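Local coordinates for protein glucosamine-6-phosphate deaminase (Thermotoga maritima, PDB 1J5X) that belongs to the SIS-domain proteins and is built around two parallel beta sheets flanked by helices, at residues A[185-196]-A[299-310]. Sequence-based numbering, arbitrary orientation.
Sequences RFSELVGYSPEF and IPVSNDWKSAFL
In this two-sheet SIS-type fold, the helix 184-205 packs on the loop that joins strand 289-293 to helix 313-326, and Phe186, Leu189, Tyr192 and Phe196 meet that loop. The aliphatic chain of Lys306 crosses the Phe186 ring at about a right angle. Lys306 CD sits over one face of the Phe186 ring, 3.8 Å from its centroid, in a CH-pi contact. Phe309 CE1 meets the edge of the same ring, and Leu169 and Met172 of helix 162-179 also touch Phe186. Leu189 touches both Lys306 and Phe309 with different atoms: CD1 is 3.8 Å from Lys306 CB, and CB is 3.5 Å from Phe309 CZ. Leu310 CD2 rests on Ser193 CB at 3.6 Å, and its CD1 lies near Leu189. Farther along the helix, Phe196 has CG anti to its own N (chi1 179°), which carries the ring in among Ile299, Val301 and Leu310. Phe196 CE1 packs 3.5 Å from Val301 CB and also touches Ile299 CG2, while the carbonyl oxygens of Pro300 and Leu310 lie at the ring edge. The loop is shaped by an ST turn, Asp304 N to Ser302 OG, and an Asx turn, Lys306 N to Asp304 OD1. Tyr192 OH donates a hydrogen bond to Pro300 O at 2.7 Å, from above the carbonyl plane, with a C=O...O angle of 129°.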
loop_
_atom_site.group_PDB
_atom_site.type_symbol
_atom_site.label_atom_id
_atom_site.label_comp_id
_atom_site.label_asym_id
_atom_site.label_seq_id
_atom_site.Cartn_x
_atom_site.Cartn_y
_atom_site.Cartn_z
ATOM N N ARG A 185 -19.054 5.457 3.386
ATOM C CA ARG A 185 -17.931 6.351 3.354
ATOM C C ARG A 185 -16.909 6.092 2.223
ATOM O O ARG A 185 -16.149 6.985 1.876
ATOM C CB ARG A 185 -17.186 6.372 4.683
ATOM C CG ARG A 185 -17.892 7.330 5.679
ATOM C CD ARG A 185 -17.149 8.707 5.696
ATOM N NE ARG A 185 -16.337 8.775 6.877
ATOM C CZ ARG A 185 -15.374 9.638 7.169
ATOM N NH1 ARG A 185 -14.970 10.622 6.372
ATOM N NH2 ARG A 185 -14.839 9.509 8.355
ATOM N N PHE A 186 -16.928 4.909 1.656
ATOM C CA PHE A 186 -15.956 4.642 0.553
ATOM C C PHE A 186 -16.367 5.505 -0.672
ATOM O O PHE A 186 -15.510 5.998 -1.380
ATOM C CB PHE A 186 -15.964 3.149 0.206
ATOM C CG PHE A 186 -15.240 2.289 1.204
ATOM C CD1 PHE A 186 -13.828 2.319 1.329
ATOM C CD2 PHE A 186 -15.963 1.395 2.020
ATOM C CE1 PHE A 186 -13.145 1.474 2.236
ATOM C CE2 PHE A 186 -15.308 0.561 2.915
ATOM C CZ PHE A 186 -13.905 0.575 3.046
ATOM N N SER A 187 -17.678 5.711 -0.899
ATOM C CA SER A 187 -18.104 6.591 -2.033
ATOM C C SER A 187 -17.596 7.986 -1.800
ATOM O O SER A 187 -17.144 8.665 -2.709
ATOM C CB SER A 187 -19.642 6.706 -2.156
ATOM O OG SER A 187 -20.160 5.428 -2.356
ATOM N N GLU A 188 -17.697 8.430 -0.548
ATOM C CA GLU A 188 -17.230 9.761 -0.240
ATOM C C GLU A 188 -15.718 9.856 -0.459
ATOM O O GLU A 188 -15.245 10.830 -1.053
ATOM C CB GLU A 188 -17.583 10.091 1.217
ATOM C CG GLU A 188 -16.924 11.397 1.744
ATOM C CD GLU A 188 -16.772 11.373 3.288
ATOM O OE1 GLU A 188 -17.752 11.007 4.011
ATOM O OE2 GLU A 188 -15.667 11.700 3.770
ATOM N N LEU A 189 -14.950 8.877 0.019
ATOM C CA LEU A 189 -13.489 8.986 -0.160
ATOM C C LEU A 189 -13.098 8.890 -1.632
ATOM O O LEU A 189 -12.220 9.604 -2.079
ATOM C CB LEU A 189 -12.771 7.911 0.653
ATOM C CG LEU A 189 -13.008 8.118 2.162
ATOM C CD1 LEU A 189 -12.614 6.890 2.959
ATOM C CD2 LEU A 189 -12.127 9.250 2.564
ATOM N N VAL A 190 -13.742 7.981 -2.348
ATOM C CA VAL A 190 -13.468 7.910 -3.794
ATOM C C VAL A 190 -13.763 9.257 -4.476
ATOM O O VAL A 190 -12.995 9.744 -5.336
ATOM C CB VAL A 190 -14.326 6.792 -4.388
ATOM C CG1 VAL A 190 -14.350 6.912 -5.952
ATOM C CG2 VAL A 190 -13.769 5.418 -3.942
ATOM N N GLY A 191 -14.868 9.892 -4.080
ATOM C CA GLY A 191 -15.252 11.170 -4.683
ATOM C C GLY A 191 -14.287 12.273 -4.409
ATOM O O GLY A 191 -14.183 13.245 -5.189
ATOM N N TYR A 192 -13.574 12.128 -3.272
ATOM C CA TYR A 192 -12.586 13.083 -2.807
ATOM C C TYR A 192 -11.192 12.937 -3.463
ATOM O O TYR A 192 -10.332 13.827 -3.335
ATOM C CB TYR A 192 -12.391 12.957 -1.241
ATOM C CG TYR A 192 -11.381 13.962 -0.676
ATOM C CD1 TYR A 192 -11.536 15.336 -0.902
ATOM C CD2 TYR A 192 -10.280 13.543 0.099
ATOM C CE1 TYR A 192 -10.635 16.277 -0.392
ATOM C CE2 TYR A 192 -9.385 14.479 0.628
ATOM C CZ TYR A 192 -9.552 15.841 0.385
ATOM O OH TYR A 192 -8.640 16.765 0.909
ATOM N N SER A 193 -10.971 11.828 -4.154
ATOM C CA SER A 193 -9.623 11.551 -4.698
ATOM C C SER A 193 -9.042 12.615 -5.654
ATOM O O SER A 193 -7.851 12.960 -5.545
ATOM C CB SER A 193 -9.570 10.117 -5.292
ATOM O OG SER A 193 -10.253 10.027 -6.528
ATOM N N PRO A 194 -9.875 13.219 -6.536
ATOM C CA PRO A 194 -9.264 14.230 -7.423
ATOM C C PRO A 194 -8.703 15.421 -6.655
ATOM O O PRO A 194 -7.560 15.859 -6.857
ATOM C CB PRO A 194 -10.428 14.622 -8.358
ATOM C CG PRO A 194 -11.279 13.318 -8.439
ATOM C CD PRO A 194 -11.199 12.737 -7.036
ATOM N N GLU A 195 -9.510 15.975 -5.739
ATOM C CA GLU A 195 -9.041 17.105 -4.953
ATOM C C GLU A 195 -7.848 16.669 -4.084
ATOM O O GLU A 195 -6.867 17.396 -3.924
ATOM C CB GLU A 195 -10.184 17.638 -4.056
ATOM C CG GLU A 195 -9.748 18.683 -3.015
ATOM C CD GLU A 195 -10.931 19.362 -2.298
ATOM O OE1 GLU A 195 -12.075 18.857 -2.386
ATOM O OE2 GLU A 195 -10.695 20.386 -1.631
ATOM N N PHE A 196 -7.936 15.467 -3.526
ATOM C CA PHE A 196 -6.843 14.963 -2.666
ATOM C C PHE A 196 -5.540 14.945 -3.458
ATOM O O PHE A 196 -4.477 15.370 -2.972
ATOM C CB PHE A 196 -7.150 13.515 -2.192
ATOM C CG PHE A 196 -6.071 12.919 -1.318
ATOM C CD1 PHE A 196 -5.717 13.519 -0.102
ATOM C CD2 PHE A 196 -5.420 11.710 -1.681
ATOM C CE1 PHE A 196 -4.758 12.932 0.720
ATOM C CE2 PHE A 196 -4.455 11.144 -0.837
ATOM C CZ PHE A 196 -4.138 11.737 0.328
ATOM N N ILE A 299 -1.900 17.842 4.126
ATOM C CA ILE A 299 -2.704 17.306 3.034
ATOM C C ILE A 299 -3.903 16.631 3.727
ATOM O O ILE A 299 -3.844 15.480 4.200
ATOM C CB ILE A 299 -1.926 16.238 2.217
ATOM C CG1 ILE A 299 -0.660 16.838 1.570
ATOM C CG2 ILE A 299 -2.792 15.705 1.100
ATOM C CD1 ILE A 299 0.184 15.687 0.801
ATOM N N PRO A 300 -5.049 17.326 3.775
ATOM C CA PRO A 300 -6.234 16.794 4.424
ATOM C C PRO A 300 -6.836 15.603 3.746
ATOM O O PRO A 300 -6.914 15.559 2.525
ATOM C CB PRO A 300 -7.231 17.977 4.394
ATOM C CG PRO A 300 -6.367 19.165 4.018
ATOM C CD PRO A 300 -5.370 18.564 3.062
ATOM N N VAL A 301 -7.255 14.650 4.579
ATOM C CA VAL A 301 -7.982 13.464 4.151
ATOM C C VAL A 301 -8.443 12.821 5.453
ATOM O O VAL A 301 -7.770 13.016 6.484
ATOM C CB VAL A 301 -7.115 12.502 3.339
ATOM C CG1 VAL A 301 -5.922 11.974 4.222
ATOM C CG2 VAL A 301 -8.003 11.354 2.836
ATOM N N SER A 302 -9.558 12.078 5.429
ATOM C CA SER A 302 -10.077 11.451 6.660
ATOM C C SER A 302 -8.997 10.701 7.438
ATOM O O SER A 302 -8.187 9.998 6.841
ATOM C CB SER A 302 -11.184 10.463 6.313
ATOM O OG SER A 302 -11.529 9.615 7.399
ATOM N N ASN A 303 -9.046 10.782 8.763
ATOM C CA ASN A 303 -8.069 10.063 9.589
ATOM C C ASN A 303 -8.598 8.699 10.005
ATOM O O ASN A 303 -7.993 7.984 10.831
ATOM C CB ASN A 303 -7.671 10.885 10.816
ATOM C CG ASN A 303 -6.963 12.167 10.426
ATOM O OD1 ASN A 303 -6.225 12.191 9.433
ATOM N ND2 ASN A 303 -7.169 13.233 11.197
ATOM N N ASP A 304 -9.695 8.302 9.386
ATOM C CA ASP A 304 -10.266 6.991 9.681
ATOM C C ASP A 304 -9.523 5.979 8.796
ATOM O O ASP A 304 -9.056 6.351 7.698
ATOM C CB ASP A 304 -11.724 6.941 9.302
ATOM C CG ASP A 304 -12.296 5.596 9.518
ATOM O OD1 ASP A 304 -12.659 4.982 8.501
ATOM O OD2 ASP A 304 -12.327 5.129 10.703
ATOM N N TRP A 305 -9.502 4.742 9.253
ATOM C CA TRP A 305 -8.755 3.657 8.563
ATOM C C TRP A 305 -9.152 3.443 7.113
ATOM O O TRP A 305 -8.314 3.004 6.322
ATOM C CB TRP A 305 -8.914 2.322 9.298
ATOM C CG TRP A 305 -8.458 2.434 10.760
ATOM C CD1 TRP A 305 -9.236 2.248 11.884
ATOM C CD2 TRP A 305 -7.132 2.708 11.227
ATOM N NE1 TRP A 305 -8.465 2.378 13.029
ATOM C CE2 TRP A 305 -7.168 2.661 12.656
ATOM C CE3 TRP A 305 -5.910 2.996 10.592
ATOM C CZ2 TRP A 305 -6.019 2.880 13.452
ATOM C CZ3 TRP A 305 -4.774 3.223 11.394
ATOM C CH2 TRP A 305 -4.845 3.153 12.821
ATOM N N LYS A 306 -10.414 3.725 6.782
ATOM C CA LYS A 306 -10.885 3.544 5.405
ATOM C C LYS A 306 -10.085 4.385 4.391
ATOM O O LYS A 306 -10.074 4.062 3.207
ATOM C CB LYS A 306 -12.384 3.931 5.282
ATOM C CG LYS A 306 -13.370 2.855 5.823
ATOM C CD LYS A 306 -14.837 3.297 5.478
ATOM C CE LYS A 306 -15.872 2.482 6.317
ATOM N NZ LYS A 306 -15.640 2.535 7.775
ATOM N N SER A 307 -9.459 5.477 4.826
ATOM C CA SER A 307 -8.711 6.307 3.872
ATOM C C SER A 307 -7.390 5.604 3.414
ATOM O O SER A 307 -6.660 6.168 2.603
ATOM C CB SER A 307 -8.324 7.665 4.523
ATOM O OG SER A 307 -7.515 7.423 5.670
ATOM N N ALA A 308 -7.087 4.440 3.964
ATOM C CA ALA A 308 -5.839 3.748 3.624
ATOM C C ALA A 308 -5.642 3.593 2.127
ATOM O O ALA A 308 -4.498 3.744 1.669
ATOM C CB ALA A 308 -5.750 2.367 4.315
ATOM N N PHE A 309 -6.729 3.360 1.374
ATOM C CA PHE A 309 -6.579 3.149 -0.064
ATOM C C PHE A 309 -6.145 4.399 -0.870
ATOM O O PHE A 309 -5.768 4.304 -2.059
ATOM C CB PHE A 309 -7.829 2.517 -0.636
ATOM C CG PHE A 309 -8.980 3.479 -0.794
ATOM C CD1 PHE A 309 -9.863 3.696 0.275
ATOM C CD2 PHE A 309 -9.164 4.199 -1.999
ATOM C CE1 PHE A 309 -10.908 4.622 0.130
ATOM C CE2 PHE A 309 -10.189 5.109 -2.152
ATOM C CZ PHE A 309 -11.080 5.336 -1.082
ATOM N N LEU A 310 -6.207 5.577 -0.257
ATOM C CA LEU A 310 -5.734 6.779 -0.916
ATOM C C LEU A 310 -4.373 7.224 -0.356
ATOM O O LEU A 310 -3.701 8.065 -0.949
ATOM C CB LEU A 310 -6.671 7.935 -0.634
ATOM C CG LEU A 310 -8.105 7.924 -1.172
ATOM C CD1 LEU A 310 -8.871 9.154 -0.603
ATOM C CD2 LEU A 310 -8.041 8.030 -2.720
#